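Local coordinates for protein EXOU (Pseudomonas aeruginosa, PDB 4AKX) that is a cytotoxic type III secretion toxin that probably acts as a patatin-like phospholipase and is bound by the chaperone SpcU, at residues A497-A501 with E512-S516; L518-D522 with S560-A564; A95-E101 with Q432-G436. All blocks are in the same frame, centred on the assembly; numbering follows the deposited sequence.

How the contacts relate
Contacts 1 and 2 share helix 512-524 and lie about 13 Å apart, centre to centre. Both fall in the middle helical domain. Contact 1 joins this helix to helix 474-502 and is wholly apolar between its segments. Contact 2 joins it to the start of helix 561-591, and there a carboxylate takes hydrogen bonds from a helix N-terminus beside buried leucines. Both are largely buried. Contact 3 lies on the opposite side of the chain's centre. Its centre is about 52 Å from that of contact 1 and about 50 Å from that of contact 2. It packs helix 93-102 of the patatin-like region on helix 423-441. It is partly buried, with a small alanine-valine patch next to a more open glutamine and glutamate.

Contact 1: residues A497-A501 with E512-S516; sequences AIVSA and EAMRS
The selenomethionine Met514 lies across helix 474-502 and touches Ala497, Ile498 and Ala501 with successive parts of its chain. Its CG meets the CB of Ala497 at 3.4 Å. Further out, Met514 SE lies 4.0 Å from CG1 of Ile498, and these two side chains cross at about a right angle. The terminal CE then reaches the methyl of Ala501, one turn on from Ala497. Met514 CG stands beside its own backbone N (chi1 -52°), and the chain bends at chi3, which takes CE to Ala501. The CB atoms of Ala497 and Ala501 both point toward the other helix. The two alanine methyls face the Met514 chain, which accounts for most of the contact. The two helices form an antiparallel helical hairpin of the middle helical domain. Their local axes run at 171° and approach to 9.3 Å. Ala513 adds a methyl contact near the more exposed edge, where its CB lies 4.0 Å from CB of Ala497. Ile498 also touches His546 and Leu549 of helix 544-552, so a third helix packs beside the pair. Asp511, just before helix 512-524, accepts a hydrogen bond from the backbone N of Met514 through OD1.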
loop_
_atom_site.group_PDB
_atom_site.type_symbol
_atom_site.label_atom_id
_atom_site.label_comp_id
_atom_site.label_asym_id
_atom_site.label_seq_id
_atom_site.Cartn_x
_atom_site.Cartn_y
_atom_site.Cartn_z
ATOM N N ALA B 497 48.114 -35.280 4.314
ATOM C CA ALA B 497 48.848 -34.086 4.678
ATOM C C ALA B 497 48.400 -33.519 6.046
ATOM O O ALA B 497 49.193 -33.489 7.023
ATOM C CB ALA B 497 48.704 -33.055 3.582
ATOM N N ILE B 498 47.135 -33.122 6.126
ATOM C CA ILE B 498 46.570 -32.675 7.370
ATOM C C ILE B 498 46.992 -33.571 8.527
ATOM O O ILE B 498 47.443 -33.058 9.540
ATOM C CB ILE B 498 45.025 -32.542 7.336
ATOM C CG1 ILE B 498 44.582 -31.404 6.433
ATOM C CG2 ILE B 498 44.485 -32.202 8.720
ATOM C CD1 ILE B 498 43.180 -31.590 5.964
ATOM N N VAL B 499 46.864 -34.894 8.385
ATOM C CA VAL B 499 47.134 -35.811 9.516
ATOM C C VAL B 499 48.611 -35.845 9.906
ATOM O O VAL B 499 48.946 -35.670 11.077
ATOM C CB VAL B 499 46.582 -37.256 9.298
ATOM C CG1 VAL B 499 47.139 -38.210 10.339
ATOM C CG2 VAL B 499 45.056 -37.279 9.337
ATOM N N SER B 500 49.489 -36.026 8.924
ATOM C CA SER B 500 50.939 -36.100 9.179
ATOM C C SER B 500 51.513 -34.787 9.705
ATOM O O SER B 500 52.613 -34.762 10.251
ATOM C CB SER B 500 51.676 -36.477 7.909
ATOM O OG SER B 500 51.898 -35.322 7.127
ATOM N N ALA B 501 50.767 -33.700 9.512
ATOM C CA ALA B 501 51.128 -32.385 10.052
ATOM C C ALA B 501 50.871 -32.270 11.573
ATOM O O ALA B 501 51.654 -31.649 12.313
ATOM C CB ALA B 501 50.386 -31.296 9.290
ATOM N N GLU B 512 54.075 -27.713 2.578
ATOM C CA GLU B 512 54.054 -27.935 1.150
ATOM C C GLU B 512 53.062 -29.023 0.673
ATOM O O GLU B 512 52.391 -28.850 -0.352
ATOM C CB GLU B 512 55.456 -28.242 0.654
ATOM C CG GLU B 512 55.589 -28.141 -0.856
ATOM C CD GLU B 512 56.426 -29.312 -1.413
ATOM O OE1 GLU B 512 57.307 -29.825 -0.664
ATOM O OE2 GLU B 512 56.201 -29.716 -2.597
ATOM N N ALA B 513 53.001 -30.145 1.390
ATOM C CA ALA B 513 52.158 -31.280 0.995
ATOM C C ALA B 513 50.690 -30.883 0.855
ATOM O O ALA B 513 50.030 -31.285 -0.104
ATOM C CB ALA B 513 52.305 -32.429 1.976
HETATM N N MSE B 514 50.177 -30.067 1.776
HETATM C CA MSE B 514 48.817 -29.560 1.616
HETATM C C MSE B 514 48.750 -28.651 0.404
HETATM O O MSE B 514 47.803 -28.728 -0.409
HETATM C CB MSE B 514 48.339 -28.823 2.850
HETATM C CG MSE B 514 48.554 -29.692 4.070
HETATM SE SE MSE B 514 47.668 -28.911 5.648
HETATM C CE MSE B 514 49.269 -28.338 6.639
ATOM N N ARG B 515 49.752 -27.791 0.249
ATOM C CA ARG B 515 49.755 -26.901 -0.879
ATOM C C ARG B 515 49.637 -27.686 -2.172
ATOM O O ARG B 515 48.885 -27.303 -3.074
ATOM C CB ARG B 515 50.985 -26.013 -0.878
ATOM C CG ARG B 515 50.735 -24.683 -0.187
ATOM C CD ARG B 515 52.041 -23.962 0.066
ATOM N NE ARG B 515 52.081 -23.302 1.366
ATOM C CZ ARG B 515 53.209 -23.045 2.030
ATOM N NH1 ARG B 515 54.384 -23.414 1.516
ATOM N NH2 ARG B 515 53.163 -22.432 3.217
ATOM N N SER B 516 50.334 -28.815 -2.233
ATOM C CA SER B 516 50.412 -29.605 -3.438
ATOM C C SER B 516 49.077 -30.198 -3.765
ATOM O O SER B 516 48.684 -30.275 -4.943
ATOM C CB SER B 516 51.398 -30.705 -3.245
ATOM O OG SER B 516 52.624 -30.132 -2.873
#

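Contact 2: residues L518-D522 with S560-A564; sequences LQRLD and SPVLA
Asp522 reaches the start of helix 561-591 with its carboxylate, and OD1 accepts two hydrogen bonds there. The hydroxyl of Ser560 gives one, with OG 2.6 Å from Asp522 OD1, on the syn lone pair. The backbone N of Val562 gives the other at 2.8 Å from Asp522 OD1. This donor meets the oxygen nearly along its C-O axis, and the N-H...O angle is 148°. Ser560 OG is also an acceptor. It takes the N-H of Leu563 at 3.2 Å and an almost straight 168°. The OG of Ser560 is anti to its own backbone N (chi1 163°), a rotation that places it near both the carboxylate and the first turn. Two amides at the helix start are thereby satisfied by side chains. The negative carboxylate at this N-terminus is probably stabilised by the helix dipole. The ring of Pro561 crosses the Asp522 side chain at about a right angle, with Pro561 CG near Asp522 OD1. On the buried side, Leu518 CD1 packs 3.9 Å from CD2 of Leu563. Leu521 CB touches Val562 CG2, and Leu521 also reaches Ala490 and Phe491 of helix 474-502. Ser560 is a classic serine N-cap, followed by proline at the first helical position, and an aspartate from a neighbouring helix of the middle helical domain supplements it.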
loop_
_atom_site.group_PDB
_atom_site.type_symbol
_atom_site.label_atom_id
_atom_site.label_comp_id
_atom_site.label_asym_id
_atom_site.label_seq_id
_atom_site.Cartn_x
_atom_site.Cartn_y
_atom_site.Cartn_z
ATOM N N LEU B 518 46.179 -29.023 -2.555
ATOM C CA LEU B 518 45.300 -27.913 -2.889
ATOM C C LEU B 518 45.542 -27.446 -4.325
ATOM O O LEU B 518 44.596 -27.059 -5.035
ATOM C CB LEU B 518 45.438 -26.778 -1.892
ATOM C CG LEU B 518 44.822 -27.086 -0.550
ATOM C CD1 LEU B 518 45.360 -26.213 0.552
ATOM C CD2 LEU B 518 43.313 -26.935 -0.679
ATOM N N GLN B 519 46.786 -27.585 -4.784
ATOM C CA GLN B 519 47.104 -27.349 -6.199
ATOM C C GLN B 519 46.446 -28.336 -7.145
ATOM O O GLN B 519 46.135 -28.002 -8.278
ATOM C CB GLN B 519 48.600 -27.319 -6.417
ATOM C CG GLN B 519 49.174 -26.081 -5.784
ATOM C CD GLN B 519 50.665 -25.999 -5.859
ATOM O OE1 GLN B 519 51.326 -26.926 -6.290
ATOM N NE2 GLN B 519 51.204 -24.866 -5.453
ATOM N N ARG B 520 46.247 -29.559 -6.677
ATOM C CA ARG B 520 45.729 -30.579 -7.539
ATOM C C ARG B 520 44.250 -30.396 -7.665
ATOM O O ARG B 520 43.665 -30.640 -8.727
ATOM C CB ARG B 520 46.064 -31.963 -7.004
ATOM C CG ARG B 520 47.358 -32.496 -7.557
ATOM C CD ARG B 520 47.601 -33.931 -7.140
ATOM N NE ARG B 520 49.024 -34.244 -7.225
ATOM C CZ ARG B 520 49.685 -34.379 -8.366
ATOM N NH1 ARG B 520 49.057 -34.232 -9.526
ATOM N NH2 ARG B 520 50.981 -34.654 -8.347
ATOM N N LEU B 521 43.648 -29.941 -6.572
ATOM C CA LEU B 521 42.232 -29.631 -6.540
ATOM C C LEU B 521 41.977 -28.384 -7.344
ATOM O O LEU B 521 41.045 -28.367 -8.146
ATOM C CB LEU B 521 41.756 -29.400 -5.118
ATOM C CG LEU B 521 41.714 -30.619 -4.222
ATOM C CD1 LEU B 521 41.218 -30.200 -2.843
ATOM C CD2 LEU B 521 40.779 -31.617 -4.868
ATOM N N ASP B 522 42.800 -27.346 -7.152
ATOM C CA ASP B 522 42.612 -26.126 -7.919
ATOM C C ASP B 522 42.608 -26.417 -9.406
ATOM O O ASP B 522 41.899 -25.789 -10.150
ATOM C CB ASP B 522 43.672 -25.092 -7.601
ATOM C CG ASP B 522 43.604 -24.591 -6.136
ATOM O OD1 ASP B 522 42.491 -24.303 -5.625
ATOM O OD2 ASP B 522 44.681 -24.465 -5.496
ATOM N N SER B 560 45.116 -20.737 -2.731
ATOM C CA SER B 560 44.247 -21.663 -3.442
ATOM C C SER B 560 42.792 -21.190 -3.588
ATOM O O SER B 560 42.091 -21.057 -2.602
ATOM C CB SER B 560 44.237 -23.000 -2.729
ATOM O OG SER B 560 43.136 -23.732 -3.184
ATOM N N PRO B 561 42.310 -21.031 -4.834
ATOM C CA PRO B 561 40.885 -20.829 -5.134
ATOM C C PRO B 561 39.915 -21.811 -4.478
ATOM O O PRO B 561 38.787 -21.410 -4.171
ATOM C CB PRO B 561 40.807 -21.009 -6.665
ATOM C CG PRO B 561 42.145 -21.456 -7.096
ATOM C CD PRO B 561 43.113 -20.980 -6.063
ATOM N N VAL B 562 40.295 -23.088 -4.325
ATOM C CA VAL B 562 39.311 -24.092 -3.900
ATOM C C VAL B 562 39.104 -23.899 -2.427
ATOM O O VAL B 562 37.974 -23.793 -1.926
ATOM C CB VAL B 562 39.769 -25.517 -4.166
ATOM C CG1 VAL B 562 39.041 -26.476 -3.235
ATOM C CG2 VAL B 562 39.473 -25.878 -5.601
ATOM N N LEU B 563 40.221 -23.757 -1.749
ATOM C CA LEU B 563 40.207 -23.415 -0.381
ATOM C C LEU B 563 39.495 -22.081 -0.143
ATOM O O LEU B 563 38.762 -21.951 0.814
ATOM C CB LEU B 563 41.626 -23.357 0.133
ATOM C CG LEU B 563 41.719 -23.394 1.661
ATOM C CD1 LEU B 563 40.931 -24.565 2.305
ATOM C CD2 LEU B 563 43.200 -23.377 2.070
ATOM N N ALA B 564 39.721 -21.085 -0.997
ATOM C CA ALA B 564 38.995 -19.834 -0.862
ATOM C C ALA B 564 37.492 -20.046 -0.994
ATOM O O ALA B 564 36.735 -19.578 -0.166
ATOM C CB ALA B 564 39.467 -18.816 -1.839
#

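Contact 3: residues A95-E101 with Q432-G436; sequences AMLALEE and QERVG
Ala98 faces helix 423-441 and meets both Val435 and Gln432. Its CB lies 3.8 Å from CG1 of Val435. The other branch of this valine, CG2, touches CB of Ala95 at 4.1 Å. Val435 therefore sets one methyl against each of two alanines a turn apart. Its CG1 is anti to the backbone N (chi1 -175°), which turns the two branches to these separate partners.

Gln432 lies alongside this apolar patch and has more of its surface buried by the facing helix than any other residue here. A bend at chi2 (76°) brings the amide up to Leu97, Ala98 and Glu101. It lies against Ala98. Glu101, one turn beyond Leu97, brings its carboxylate to the amide, and the two side chains cross at about a right angle. The amide is too close in the model to both Leu97 and Glu101, so its exact placing is doubtful. This end of the contact is the more exposed one.

Ala98 is small and lets the backbones come close, with the CA atoms of Ala98 and Gln432 4.9 Å apart. The local axes approach to 8.1 Å and cross at -46°. Farther out, Ala95 touches Leu431 and Leu99 touches Leu439, both of helix 423-441. Helix 130-137 packs on another part of helix 93-102, where Phe133 meets Met96. Beneath the pair runs strand 343-348 of the mixed sheet. Its Leu347 touches both Ala95 and Val435, and its Leu345 touches Val435. The two helices thus pack against the mixed sheet, consistent with the alpha/beta core of patatin-like phospholipases.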
loop_
_atom_site.group_PDB
_atom_site.type_symbol
_atom_site.label_atom_id
_atom_site.label_comp_id
_atom_site.label_asym_id
_atom_site.label_seq_id
_atom_site.Cartn_x
_atom_site.Cartn_y
_atom_site.Cartn_z
ATOM N N ALA B 95 0.510 -49.471 10.219
ATOM C CA ALA B 95 1.693 -49.113 9.445
ATOM C C ALA B 95 2.860 -50.058 9.704
ATOM O O ALA B 95 3.540 -50.483 8.768
ATOM C CB ALA B 95 2.105 -47.679 9.741
HETATM N N MSE B 96 3.092 -50.385 10.973
HETATM C CA MSE B 96 4.298 -51.110 11.356
HETATM C C MSE B 96 4.319 -52.411 10.620
HETATM O O MSE B 96 5.350 -52.816 10.081
HETATM C CB MSE B 96 4.363 -51.322 12.865
HETATM C CG MSE B 96 4.329 -50.018 13.682
HETATM SE SE MSE B 96 5.212 -48.464 12.816
HETATM C CE MSE B 96 4.090 -47.013 13.553
ATOM N N LEU B 97 3.158 -53.053 10.554
ATOM C CA LEU B 97 2.974 -54.270 9.766
ATOM C C LEU B 97 3.186 -54.016 8.273
ATOM O O LEU B 97 4.043 -54.645 7.656
ATOM C CB LEU B 97 1.587 -54.864 10.012
ATOM C CG LEU B 97 1.330 -55.459 11.395
ATOM C CD1 LEU B 97 -0.155 -55.417 11.718
ATOM C CD2 LEU B 97 1.868 -56.882 11.463
ATOM N N ALA B 98 2.416 -53.079 7.711
ATOM C CA ALA B 98 2.612 -52.621 6.327
ATOM C C ALA B 98 4.090 -52.413 5.930
ATOM O O ALA B 98 4.463 -52.648 4.779
ATOM C CB ALA B 98 1.805 -51.358 6.064
ATOM N N LEU B 99 4.923 -52.001 6.887
ATOM C CA LEU B 99 6.341 -51.771 6.623
ATOM C C LEU B 99 7.142 -53.060 6.484
ATOM O O LEU B 99 7.842 -53.248 5.489
ATOM C CB LEU B 99 6.964 -50.846 7.679
ATOM C CG LEU B 99 6.720 -49.333 7.464
ATOM C CD1 LEU B 99 6.948 -48.545 8.747
ATOM C CD2 LEU B 99 7.526 -48.746 6.304
ATOM N N GLU B 100 7.047 -53.946 7.473
ATOM C CA GLU B 100 7.720 -55.241 7.372
ATOM C C GLU B 100 7.049 -56.158 6.347
ATOM O O GLU B 100 7.701 -57.035 5.778
ATOM C CB GLU B 100 7.824 -55.939 8.738
ATOM C CG GLU B 100 8.967 -55.446 9.638
ATOM C CD GLU B 100 10.301 -56.185 9.447
ATOM O OE1 GLU B 100 10.304 -57.435 9.330
ATOM O OE2 GLU B 100 11.361 -55.510 9.457
ATOM N N GLU B 101 5.751 -55.956 6.114
ATOM C CA GLU B 101 5.021 -56.754 5.129
ATOM C C GLU B 101 5.621 -56.554 3.740
ATOM O O GLU B 101 5.922 -57.522 3.038
ATOM C CB GLU B 101 3.528 -56.406 5.127
ATOM C CG GLU B 101 2.708 -57.172 4.093
ATOM C CD GLU B 101 1.250 -57.355 4.499
ATOM O OE1 GLU B 101 0.695 -56.467 5.194
ATOM O OE2 GLU B 101 0.652 -58.392 4.117
ATOM N N GLN B 432 -2.778 -50.273 7.673
ATOM C CA GLN B 432 -2.118 -51.297 6.902
ATOM C C GLN B 432 -2.317 -51.037 5.410
ATOM O O GLN B 432 -1.344 -50.958 4.666
ATOM C CB GLN B 432 -2.666 -52.670 7.293
ATOM C CG GLN B 432 -2.117 -53.841 6.497
ATOM C CD GLN B 432 -0.721 -54.220 6.923
ATOM O OE1 GLN B 432 -0.457 -54.395 8.105
ATOM N NE2 GLN B 432 0.184 -54.342 5.957
ATOM N N GLU B 433 -3.576 -50.847 4.994
ATOM C CA GLU B 433 -3.949 -50.837 3.566
ATOM C C GLU B 433 -3.557 -49.553 2.831
ATOM O O GLU B 433 -3.064 -49.620 1.711
ATOM C CB GLU B 433 -5.446 -51.173 3.366
ATOM C CG GLU B 433 -5.851 -51.551 1.935
ATOM C CD GLU B 433 -7.166 -52.347 1.847
ATOM O OE1 GLU B 433 -7.461 -53.130 2.784
ATOM O OE2 GLU B 433 -7.897 -52.219 0.822
ATOM N N ARG B 434 -3.755 -48.394 3.455
ATOM C CA ARG B 434 -3.293 -47.127 2.848
ATOM C C ARG B 434 -1.765 -47.052 2.759
ATOM O O ARG B 434 -1.209 -46.689 1.724
ATOM C CB ARG B 434 -3.814 -45.897 3.607
ATOM C CG ARG B 434 -5.310 -45.830 3.796
ATOM C CD ARG B 434 -6.059 -46.314 2.576
ATOM N NE ARG B 434 -7.429 -46.669 2.941
ATOM C CZ ARG B 434 -8.420 -46.868 2.073
ATOM N NH1 ARG B 434 -8.203 -46.754 0.764
ATOM N NH2 ARG B 434 -9.637 -47.170 2.513
ATOM N N VAL B 435 -1.103 -47.377 3.868
ATOM C CA VAL B 435 0.358 -47.450 3.935
ATOM C C VAL B 435 0.866 -48.608 3.080
ATOM O O VAL B 435 2.052 -48.892 3.041
ATOM C CB VAL B 435 0.833 -47.643 5.389
ATOM C CG1 VAL B 435 2.341 -47.595 5.474
ATOM C CG2 VAL B 435 0.241 -46.576 6.281
ATOM N N GLY B 436 -0.056 -49.286 2.410
ATOM C CA GLY B 436 0.290 -50.353 1.486
ATOM C C GLY B 436 0.241 -49.853 0.054
ATOM O O GLY B 436 1.186 -50.056 -0.705
#